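Local coordinates for tapirin (Caldicellulosiruptor hydrothermalis, PDB 6N2C), which probably binds cellulose at the cell surface, helping an extremely thermophilic bacterium adhere to plant biomass, and carries a zinc ion in its beta-helical C-terminal domain, at residues V308-N311 against E312-F316; L360-G364 against S365-I369; V387-V391 against K392-C396; Q424-P427 against S428-N432. All coordinates share one frame; numbering follows the deposited sequence.

Contact 1: V308-N311 against E312-F316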
loop_
_atom_site.group_PDB
_atom_site.type_symbol
_atom_site.label_atom_id
_atom_site.label_comp_id
_atom_site.label_asym_id
_atom_site.label_seq_id
_atom_site.Cartn_x
_atom_site.Cartn_y
_atom_site.Cartn_z
ATOM N N VAL A 308 -4.896 7.691 -9.233
ATOM C CA VAL A 308 -4.647 7.652 -7.790
ATOM C C VAL A 308 -5.663 8.651 -7.144
ATOM O O VAL A 308 -5.594 9.849 -7.379
ATOM C CB VAL A 308 -3.236 8.038 -7.393
ATOM C CG1 VAL A 308 -3.150 8.037 -5.864
ATOM C CG2 VAL A 308 -2.234 7.039 -7.984
ATOM N N THR A 309 -6.662 8.111 -6.407
ATOM C CA THR A 309 -7.669 8.888 -5.770
ATOM C C THR A 309 -7.380 8.984 -4.255
ATOM O O THR A 309 -7.185 7.911 -3.614
ATOM C CB THR A 309 -9.037 8.232 -5.997
ATOM O OG1 THR A 309 -9.333 8.220 -7.412
ATOM C CG2 THR A 309 -10.083 9.008 -5.326
ATOM N N ILE A 310 -7.313 10.190 -3.706
ATOM C CA ILE A 310 -6.995 10.424 -2.292
ATOM C C ILE A 310 -8.218 10.966 -1.575
ATOM O O ILE A 310 -8.738 12.045 -1.938
ATOM C CB ILE A 310 -5.840 11.445 -2.127
ATOM C CG1 ILE A 310 -4.573 11.017 -2.871
ATOM C CG2 ILE A 310 -5.514 11.761 -0.642
ATOM C CD1 ILE A 310 -3.979 9.698 -2.487
ATOM N N ASN A 311 -8.721 10.206 -0.578
ATOM C CA ASN A 311 -9.874 10.578 0.231
ATOM C C ASN A 311 -9.549 11.422 1.494
ATOM O O ASN A 311 -10.376 12.275 1.889
ATOM C CB ASN A 311 -10.708 9.322 0.533
ATOM C CG ASN A 311 -11.435 8.832 -0.697
ATOM O OD1 ASN A 311 -12.373 9.479 -1.130
ATOM N ND2 ASN A 311 -11.114 7.660 -1.174
ATOM N N GLU A 312 -8.368 11.253 2.076
ATOM C CA GLU A 312 -7.967 12.044 3.223
ATOM C C GLU A 312 -6.667 12.775 3.011
ATOM O O GLU A 312 -6.677 14.025 3.016
ATOM C CB GLU A 312 -7.895 11.182 4.487
ATOM C CG GLU A 312 -9.223 10.599 4.883
ATOM C CD GLU A 312 -10.199 11.561 5.553
ATOM O OE1 GLU A 312 -11.384 11.180 5.560
ATOM O OE2 GLU A 312 -9.808 12.628 6.083
ATOM N N PHE A 313 -5.551 12.057 2.839
ATOM C CA PHE A 313 -4.337 12.748 2.486
ATOM C C PHE A 313 -3.295 11.805 1.909
ATOM O O PHE A 313 -3.387 10.571 2.081
ATOM C CB PHE A 313 -3.736 13.538 3.677
ATOM C CG PHE A 313 -3.305 12.653 4.805
ATOM C CD1 PHE A 313 -2.085 11.986 4.730
ATOM C CD2 PHE A 313 -4.128 12.449 5.917
ATOM C CE1 PHE A 313 -1.678 11.106 5.780
ATOM C CE2 PHE A 313 -3.717 11.542 6.941
ATOM C CZ PHE A 313 -2.473 10.915 6.877
ATOM N N ALA A 314 -2.314 12.427 1.235
ATOM C CA ALA A 314 -1.084 11.741 0.889
ATOM C C ALA A 314 0.050 12.552 1.387
ATOM O O ALA A 314 0.112 13.796 1.165
ATOM C CB ALA A 314 -1.020 11.517 -0.627
ATOM N N TYR A 315 1.028 11.887 2.000
ATOM C CA TYR A 315 2.161 12.491 2.625
ATOM C C TYR A 315 3.339 11.781 2.048
ATOM O O TYR A 315 3.419 10.559 2.094
ATOM C CB TYR A 315 2.035 12.351 4.166
ATOM C CG TYR A 315 3.112 12.795 5.086
ATOM C CD1 TYR A 315 4.330 13.405 4.651
ATOM C CD2 TYR A 315 2.968 12.652 6.508
ATOM C CE1 TYR A 315 5.325 13.745 5.579
ATOM C CE2 TYR A 315 3.959 13.015 7.371
ATOM C CZ TYR A 315 5.128 13.539 6.926
ATOM O OH TYR A 315 6.082 13.924 7.817
ATOM N N PHE A 316 4.323 12.526 1.511
ATOM C CA PHE A 316 5.393 11.952 0.676
ATOM C C PHE A 316 6.620 12.843 0.689
ATOM O O PHE A 316 6.517 14.038 1.018
ATOM C CB PHE A 316 4.928 11.799 -0.838
ATOM C CG PHE A 316 4.365 13.093 -1.374
ATOM C CD1 PHE A 316 5.197 14.098 -1.829
ATOM C CD2 PHE A 316 3.010 13.342 -1.203
ATOM C CE1 PHE A 316 4.654 15.323 -2.231
ATOM C CE2 PHE A 316 2.481 14.562 -1.589
ATOM C CZ PHE A 316 3.293 15.524 -2.094
#
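Ile310, just ahead of the corner, carries the contact with Phe313 and Ala314. The two branches of Ile310 divide the work. Its chi1 of -57° sets CG1 beside the backbone N and leaves CG2 anti to it, next to the carbonyl carbon; that methyl reaches the main chain of Phe313, 3.4 Å from Ile310 CG2 to Phe313 C. The other branch ends in Ile310 CD1, which meets Ala314 CB at 3.9 Å, methyl against methyl across the inside of the bend. The corner joins two faces of a parallel beta-helix: strand 307-310 runs between strands 287-290 and 326-328, strand 313-315 between 293-294 and 333-335, so Ile310 and Ala314 point into the core from different walls. Asn311 stands at the turning point, its side chain leading away from the following residues, and its ND2 donates a hydrogen bond to the Ala290 carbonyl in an adjoining coil. Glu312 leads away from the bend. Phe313 likewise leaves the backbone away from Ile310, and its ring meets that of Phe294 with the planes at about 80°, while the side chain also packs on Lys333.

Contact 2: L360-G364 against S365-I369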
loop_
_atom_site.group_PDB
_atom_site.type_symbol
_atom_site.label_atom_id
_atom_site.label_comp_id
_atom_site.label_asym_id
_atom_site.label_seq_id
_atom_site.Cartn_x
_atom_site.Cartn_y
_atom_site.Cartn_z
ATOM N N LEU A 360 7.729 22.928 -5.828
ATOM C CA LEU A 360 6.600 22.575 -6.676
ATOM C C LEU A 360 7.017 22.930 -8.109
ATOM O O LEU A 360 7.296 24.122 -8.408
ATOM C CB LEU A 360 5.338 23.348 -6.265
ATOM C CG LEU A 360 4.166 23.194 -7.244
ATOM C CD1 LEU A 360 3.719 21.753 -7.496
ATOM C CD2 LEU A 360 2.969 24.004 -6.872
ATOM N N ASP A 361 7.105 21.938 -8.981
ATOM C CA ASP A 361 7.593 22.195 -10.365
ATOM C C ASP A 361 6.522 21.764 -11.316
ATOM O O ASP A 361 5.993 20.673 -11.155
ATOM C CB ASP A 361 8.825 21.344 -10.651
ATOM C CG ASP A 361 10.103 21.809 -9.958
ATOM O OD1 ASP A 361 10.058 22.219 -8.787
ATOM O OD2 ASP A 361 11.210 21.732 -10.623
ATOM N N ILE A 362 6.176 22.611 -12.311
ATOM C CA ILE A 362 5.153 22.289 -13.312
ATOM C C ILE A 362 5.808 22.613 -14.663
ATOM O O ILE A 362 6.260 23.793 -14.863
ATOM C CB ILE A 362 3.926 23.132 -13.129
ATOM C CG1 ILE A 362 3.456 23.148 -11.627
ATOM C CG2 ILE A 362 2.748 22.624 -13.898
ATOM C CD1 ILE A 362 2.927 24.465 -11.167
ATOM N N ILE A 363 5.938 21.602 -15.531
ATOM C CA ILE A 363 6.928 21.667 -16.638
ATOM C C ILE A 363 6.240 21.280 -17.914
ATOM O O ILE A 363 5.763 20.127 -18.068
ATOM C CB ILE A 363 8.164 20.771 -16.443
ATOM C CG1 ILE A 363 8.861 20.979 -15.085
ATOM C CG2 ILE A 363 9.181 21.001 -17.566
ATOM C CD1 ILE A 363 9.369 22.366 -14.768
ATOM N N GLY A 364 6.119 22.248 -18.851
ATOM C CA GLY A 364 5.523 21.990 -20.128
ATOM C C GLY A 364 4.062 22.253 -20.296
ATOM O O GLY A 364 3.277 22.310 -19.383
ATOM N N SER A 365 3.676 22.354 -21.569
ATOM C CA SER A 365 2.383 22.783 -21.972
ATOM C C SER A 365 1.218 21.794 -21.738
ATOM O O SER A 365 0.062 22.206 -21.721
ATOM C CB SER A 365 2.442 23.245 -23.481
ATOM O OG SER A 365 2.564 22.117 -24.337
ATOM N N SER A 366 1.504 20.503 -21.525
ATOM C CA SER A 366 0.444 19.529 -21.132
ATOM C C SER A 366 0.366 19.264 -19.587
ATOM O O SER A 366 -0.554 18.624 -19.124
ATOM C CB SER A 366 0.712 18.171 -21.798
ATOM O OG SER A 366 0.625 18.320 -23.188
ATOM N N ALA A 367 1.285 19.812 -18.817
ATOM C CA ALA A 367 1.283 19.600 -17.307
ATOM C C ALA A 367 0.143 20.429 -16.746
ATOM O O ALA A 367 -0.003 21.626 -17.087
ATOM C CB ALA A 367 2.582 19.998 -16.690
ATOM N N THR A 368 -0.683 19.799 -15.921
ATOM C CA THR A 368 -1.967 20.363 -15.553
ATOM C C THR A 368 -2.227 20.248 -14.072
ATOM O O THR A 368 -2.066 19.152 -13.490
ATOM C CB THR A 368 -3.094 19.630 -16.263
ATOM O OG1 THR A 368 -2.946 19.708 -17.713
ATOM C CG2 THR A 368 -4.409 20.215 -15.929
ATOM N N ILE A 369 -2.632 21.358 -13.474
ATOM C CA ILE A 369 -3.343 21.334 -12.212
ATOM C C ILE A 369 -4.731 21.902 -12.442
ATOM O O ILE A 369 -4.903 23.076 -12.721
ATOM C CB ILE A 369 -2.565 22.097 -11.109
ATOM C CG1 ILE A 369 -1.124 21.541 -10.929
ATOM C CG2 ILE A 369 -3.321 22.083 -9.817
ATOM C CD1 ILE A 369 -0.246 22.293 -9.903
HETATM O O HOH W 1 4.060 19.119 -20.307
#
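A type I beta turn from Gly364 to Ala367 takes the chain from strand 359-363 to strand 368-371, two faces of the parallel beta-helix. Its closing bond runs from Ala367 N to Gly364 O at 3.2 Å, with an N-H...O angle of 153°; the donor sits above the carbonyl plane. Gly364 opens the turn with a positive phi of 93°, where a CB would be pressed against the preceding carbonyl oxygen, which accounts for glycine here. On the inner side of the turn, Ala367 CB lies 3.5 Å from Ile363 O. It also meets Ile362 CG2 at 3.8 Å, the branch that stands anti to the isoleucine's backbone N. The longer branch of Ile362 extends deeper and crosses the side chain of Ile369 at about a right angle, the terminal methyls touching, Ile362 CD1 to Ile369 CD1 at 4.0 Å. Leu389 of the following coil and Ile341 of the preceding one touch Ile369 as well. On the polar side, a water accepts from Ser366 N and lies 3.0 Å from Ile363 O, to which it can donate, while Thr368 OG1 donates to Ser366 O at 3.0 Å. The chemistry thus separates by side: methyl groups meet on the inside of the bend, whereas Ala367 N pairs with Gly364 O, Ser366 N with the water and Ser366 O with the threonine hydroxyl.

Contact 3: V387-V391 against K392-C396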
loop_
_atom_site.group_PDB
_atom_site.type_symbol
_atom_site.label_atom_id
_atom_site.label_comp_id
_atom_site.label_asym_id
_atom_site.label_seq_id
_atom_site.Cartn_x
_atom_site.Cartn_y
_atom_site.Cartn_z
ATOM N N VAL A 387 2.194 26.168 -19.027
ATOM C CA VAL A 387 1.459 25.207 -18.182
ATOM C C VAL A 387 -0.049 25.511 -18.090
ATOM O O VAL A 387 -0.507 26.603 -18.336
ATOM C CB VAL A 387 2.140 25.105 -16.776
ATOM C CG1 VAL A 387 3.589 24.687 -16.931
ATOM C CG2 VAL A 387 2.029 26.391 -15.983
ATOM N N LYS A 388 -0.835 24.512 -17.677
ATOM C CA LYS A 388 -2.201 24.680 -17.440
ATOM C C LYS A 388 -2.477 24.640 -15.939
ATOM O O LYS A 388 -2.486 23.526 -15.347
ATOM C CB LYS A 388 -2.992 23.604 -18.099
ATOM C CG LYS A 388 -2.994 23.728 -19.619
ATOM C CD LYS A 388 -3.927 22.665 -20.191
ATOM C CE LYS A 388 -3.401 22.070 -21.483
ATOM N NZ LYS A 388 -3.263 23.151 -22.494
ATOM N N LEU A 389 -2.707 25.806 -15.339
ATOM C CA LEU A 389 -2.952 25.922 -13.896
ATOM C C LEU A 389 -4.273 26.600 -13.708
ATOM O O LEU A 389 -4.524 27.647 -14.315
ATOM C CB LEU A 389 -1.936 26.800 -13.216
ATOM C CG LEU A 389 -0.473 26.484 -13.207
ATOM C CD1 LEU A 389 0.211 27.508 -12.313
ATOM C CD2 LEU A 389 -0.330 25.060 -12.664
ATOM N N ASN A 390 -5.147 25.980 -12.944
ATOM C CA ASN A 390 -6.445 26.533 -12.609
ATOM C C ASN A 390 -6.673 26.322 -11.094
ATOM O O ASN A 390 -7.142 25.223 -10.678
ATOM C CB ASN A 390 -7.498 25.849 -13.469
ATOM C CG ASN A 390 -8.886 26.349 -13.181
ATOM O OD1 ASN A 390 -9.069 27.484 -12.698
ATOM N ND2 ASN A 390 -9.859 25.505 -13.400
ATOM N N VAL A 391 -6.348 27.327 -10.282
ATOM C CA VAL A 391 -6.373 27.204 -8.857
ATOM C C VAL A 391 -6.917 28.424 -8.204
ATOM O O VAL A 391 -7.169 29.443 -8.885
ATOM C CB VAL A 391 -4.976 26.905 -8.289
ATOM C CG1 VAL A 391 -4.382 25.711 -9.003
ATOM C CG2 VAL A 391 -4.010 28.069 -8.505
ATOM N N LYS A 392 -7.128 28.347 -6.894
ATOM C CA LYS A 392 -7.629 29.528 -6.176
ATOM C C LYS A 392 -6.503 30.430 -5.695
ATOM O O LYS A 392 -6.566 31.647 -5.870
ATOM C CB LYS A 392 -8.515 29.076 -5.054
ATOM C CG LYS A 392 -9.144 30.208 -4.236
ATOM C CD LYS A 392 -10.326 29.737 -3.405
ATOM C CE LYS A 392 -9.888 29.160 -2.076
ATOM N NZ LYS A 392 -11.042 28.561 -1.343
ATOM N N LYS A 393 -5.523 29.885 -4.994
ATOM C CA LYS A 393 -4.426 30.686 -4.451
ATOM C C LYS A 393 -3.139 29.906 -4.416
ATOM O O LYS A 393 -3.137 28.704 -4.163
ATOM C CB LYS A 393 -4.747 31.190 -3.016
ATOM C CG LYS A 393 -3.708 32.076 -2.346
ATOM C CD LYS A 393 -4.127 32.493 -0.938
ATOM C CE LYS A 393 -3.254 33.605 -0.410
ATOM N NZ LYS A 393 -3.628 33.926 1.019
ATOM N N ILE A 394 -2.032 30.593 -4.698
ATOM C CA ILE A 394 -0.708 30.015 -4.493
ATOM C C ILE A 394 0.013 30.934 -3.523
ATOM O O ILE A 394 0.024 32.166 -3.672
ATOM C CB ILE A 394 0.062 29.873 -5.795
ATOM C CG1 ILE A 394 -0.717 29.019 -6.807
ATOM C CG2 ILE A 394 1.502 29.418 -5.596
ATOM C CD1 ILE A 394 -0.099 28.949 -8.201
ATOM N N VAL A 395 0.688 30.318 -2.577
ATOM C CA VAL A 395 1.556 30.982 -1.626
ATOM C C VAL A 395 2.934 30.481 -1.873
ATOM O O VAL A 395 3.162 29.288 -1.785
ATOM C CB VAL A 395 1.095 30.655 -0.177
ATOM C CG1 VAL A 395 2.064 31.230 0.841
ATOM C CG2 VAL A 395 -0.272 31.243 0.050
ATOM N N CYS A 396 3.910 31.343 -2.143
ATOM C CA CYS A 396 5.245 30.897 -2.378
ATOM C C CYS A 396 6.144 31.697 -1.387
ATOM O O CYS A 396 6.279 32.916 -1.537
ATOM C CB CYS A 396 5.700 31.138 -3.829
ATOM S SG CYS A 396 7.411 30.705 -4.108
#
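Val391 and Ile394 meet on the inside of a corner of the parallel beta-helix, with their side chains crossing obliquely. The chain turns at Lys392: strands 388-391 and 393-396 run at 104° to one another, their axes 8.1 Å apart at closest approach, and each belongs to a different face of the solenoid. Val391 presents one methyl to its partner. Its chi1 of -52° places CG1 anti to the carbonyl carbon and CG2 between the backbone N and that carbon, which directs Val391 CG2 across the corner to Ile394 CG1 at 3.8 Å. Ile394 offers its longer branch in return: CG1 lies beside its own backbone N, and an extended chi2 of 173° carries CD1 toward the first strand. There the same methyl approaches Leu389, two residues before Val391, with Leu389 CD1 4.4 Å from Ile394 CD1; this apolar contact is long and holds for one of the two conformers modelled for the leucine. Leu376 and Ile369 of the preceding coil, and Val413 of the following one, also touch Val391, so the corner is packed from both directions along the helix axis. Lys392 and Lys393 carry their charges away from this core: Lys392 NZ forms a salt bridge with Asp373, and Lys393 NZ one with Glu418. Between the two walls, the tip of the isoleucine completes its approach to the valine methyl, with Ile394 CD1 4.0 Å from Val391 CG2.

Contact 4: Q424-P427 against S428-N432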
loop_
_atom_site.group_PDB
_atom_site.type_symbol
_atom_site.label_atom_id
_atom_site.label_comp_id
_atom_site.label_asym_id
_atom_site.label_seq_id
_atom_site.Cartn_x
_atom_site.Cartn_y
_atom_site.Cartn_z
ATOM N N GLN A 424 10.858 38.732 -12.095
ATOM C CA GLN A 424 10.961 39.663 -13.209
ATOM C C GLN A 424 10.344 38.990 -14.465
ATOM O O GLN A 424 10.225 37.767 -14.563
ATOM C CB GLN A 424 12.448 39.927 -13.512
ATOM C CG GLN A 424 13.242 40.705 -12.492
ATOM C CD GLN A 424 14.787 40.622 -12.768
ATOM O OE1 GLN A 424 15.242 40.391 -13.904
ATOM N NE2 GLN A 424 15.573 40.853 -11.718
ATOM N N ASN A 425 10.093 39.814 -15.467
ATOM C CA ASN A 425 9.727 39.399 -16.834
ATOM C C ASN A 425 8.416 38.510 -16.878
ATOM O O ASN A 425 8.288 37.614 -17.720
ATOM C CB ASN A 425 10.861 38.638 -17.479
ATOM C CG ASN A 425 12.154 39.450 -17.559
ATOM O OD1 ASN A 425 12.115 40.658 -17.684
ATOM N ND2 ASN A 425 13.273 38.771 -17.357
ATOM N N ILE A 426 7.499 38.783 -15.972
ATOM C CA ILE A 426 6.162 38.083 -15.978
ATOM C C ILE A 426 5.373 38.613 -17.213
ATOM O O ILE A 426 5.362 39.805 -17.448
ATOM C CB ILE A 426 5.378 38.384 -14.758
ATOM C CG1 ILE A 426 6.126 37.801 -13.520
ATOM C CG2 ILE A 426 3.986 37.724 -14.851
ATOM C CD1 ILE A 426 5.628 38.320 -12.180
ATOM N N PRO A 427 4.686 37.714 -17.962
ATOM C CA PRO A 427 3.850 38.230 -19.043
ATOM C C PRO A 427 2.772 39.182 -18.566
ATOM O O PRO A 427 2.138 38.944 -17.563
ATOM C CB PRO A 427 3.162 36.963 -19.617
ATOM C CG PRO A 427 4.071 35.852 -19.289
ATOM C CD PRO A 427 4.749 36.243 -17.965
ATOM N N SER A 428 2.523 40.252 -19.331
ATOM C CA SER A 428 1.674 41.297 -18.820
ATOM C C SER A 428 0.271 40.813 -18.476
ATOM O O SER A 428 -0.369 41.394 -17.593
ATOM C CB SER A 428 1.597 42.469 -19.835
ATOM O OG SER A 428 1.078 41.979 -21.077
ATOM N N GLY A 429 -0.241 39.854 -19.199
ATOM C CA GLY A 429 -1.613 39.355 -18.963
ATOM C C GLY A 429 -1.837 38.540 -17.680
ATOM O O GLY A 429 -2.968 38.339 -17.274
ATOM N N ILE A 430 -0.757 38.140 -17.017
ATOM C CA ILE A 430 -0.883 37.528 -15.645
ATOM C C ILE A 430 -0.177 38.272 -14.554
ATOM O O ILE A 430 -0.200 37.856 -13.401
ATOM C CB ILE A 430 -0.485 36.056 -15.609
ATOM C CG1 ILE A 430 0.944 35.854 -16.093
ATOM C CG2 ILE A 430 -1.495 35.266 -16.422
ATOM C CD1 ILE A 430 1.458 34.493 -15.754
ATOM N N ARG A 431 0.357 39.459 -14.865
ATOM C CA ARG A 431 1.090 40.203 -13.867
ATOM C C ARG A 431 0.232 40.532 -12.692
ATOM O O ARG A 431 0.708 40.497 -11.533
ATOM C CB ARG A 431 1.779 41.444 -14.491
ATOM C CG ARG A 431 2.426 42.350 -13.458
ATOM C CD ARG A 431 3.677 41.741 -12.813
ATOM N NE ARG A 431 4.182 42.602 -11.740
ATOM C CZ ARG A 431 3.599 42.782 -10.529
ATOM N NH1 ARG A 431 2.452 42.162 -10.138
ATOM N NH2 ARG A 431 4.163 43.645 -9.672
ATOM N N ASN A 432 -1.048 40.773 -12.992
ATOM C CA ASN A 432 -2.075 41.136 -12.011
ATOM C C ASN A 432 -2.189 40.159 -10.850
ATOM O O ASN A 432 -2.470 40.565 -9.732
ATOM C CB ASN A 432 -3.491 41.339 -12.640
ATOM C CG ASN A 432 -4.160 40.054 -13.141
ATOM O OD1 ASN A 432 -3.622 39.308 -13.977
ATOM N ND2 ASN A 432 -5.406 39.824 -12.682
#
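Apolar contacts tie Ile426 and Pro427 to Ile430 and Arg431. Ile426 does most of this work: its CG2 touches Ile430 CG1 at 3.8 Å and the arginine backbone, 3.9 Å from Arg431 CA, while Ile426 CD1 reaches the aliphatic part of that side chain, 4.0 Å from Arg431 CD. Both partner side chains cross that of Ile426 at about a right angle. The arginine arrives there because its CG is anti to the backbone N (chi1 173°) and the chain then bends at chi2 (71°), bringing CD against the Ile426 terminal methyl instead of letting the side chain run straight outward. Ile430 CG1, placed between its backbone N and carbonyl carbon, comes back over the start of the turn and also lies 4.3 Å from Pro427 CD, a loose touch on the proline ring.

The polar contribution is backbone. Ile430 N donates to Pro427 O at 3.1 Å with an N-H...O angle of 156°, the donor standing above the carbonyl plane; this bond closes the turn through Ser428 and Gly429. A second, weak bond joins Arg431 N to Ser428 O one residue further on.

The segment belongs to the loop between strands 416-419 and 434-436, near the end of the beta-helix remote from the zinc ion. Pro427 packs on Leu405, which follows strand 400-403, and Arg431 touches Ile422 within the same loop.

The four contacts follow one another along the chain and along the beta-helix, from contact 1 near the middle to contact 4 near one end, the centres of these two lying about 33 Å apart. Contacts 2 and 3 are the only touching pair: their centres lie about 11 Å apart, and strands 368-371 and 388-391 are neighbours, with probable hydrogen bonds from Ile369 N to Lys388 O and from Asn390 N to Ile369 O, both 2.9 Å. Contacts 1 and 3 are both corners between the same two faces, about 19 Å apart between centres; contact 2 turns a different corner. All four lie away from the zinc site of His530, Asp532 and Glu551.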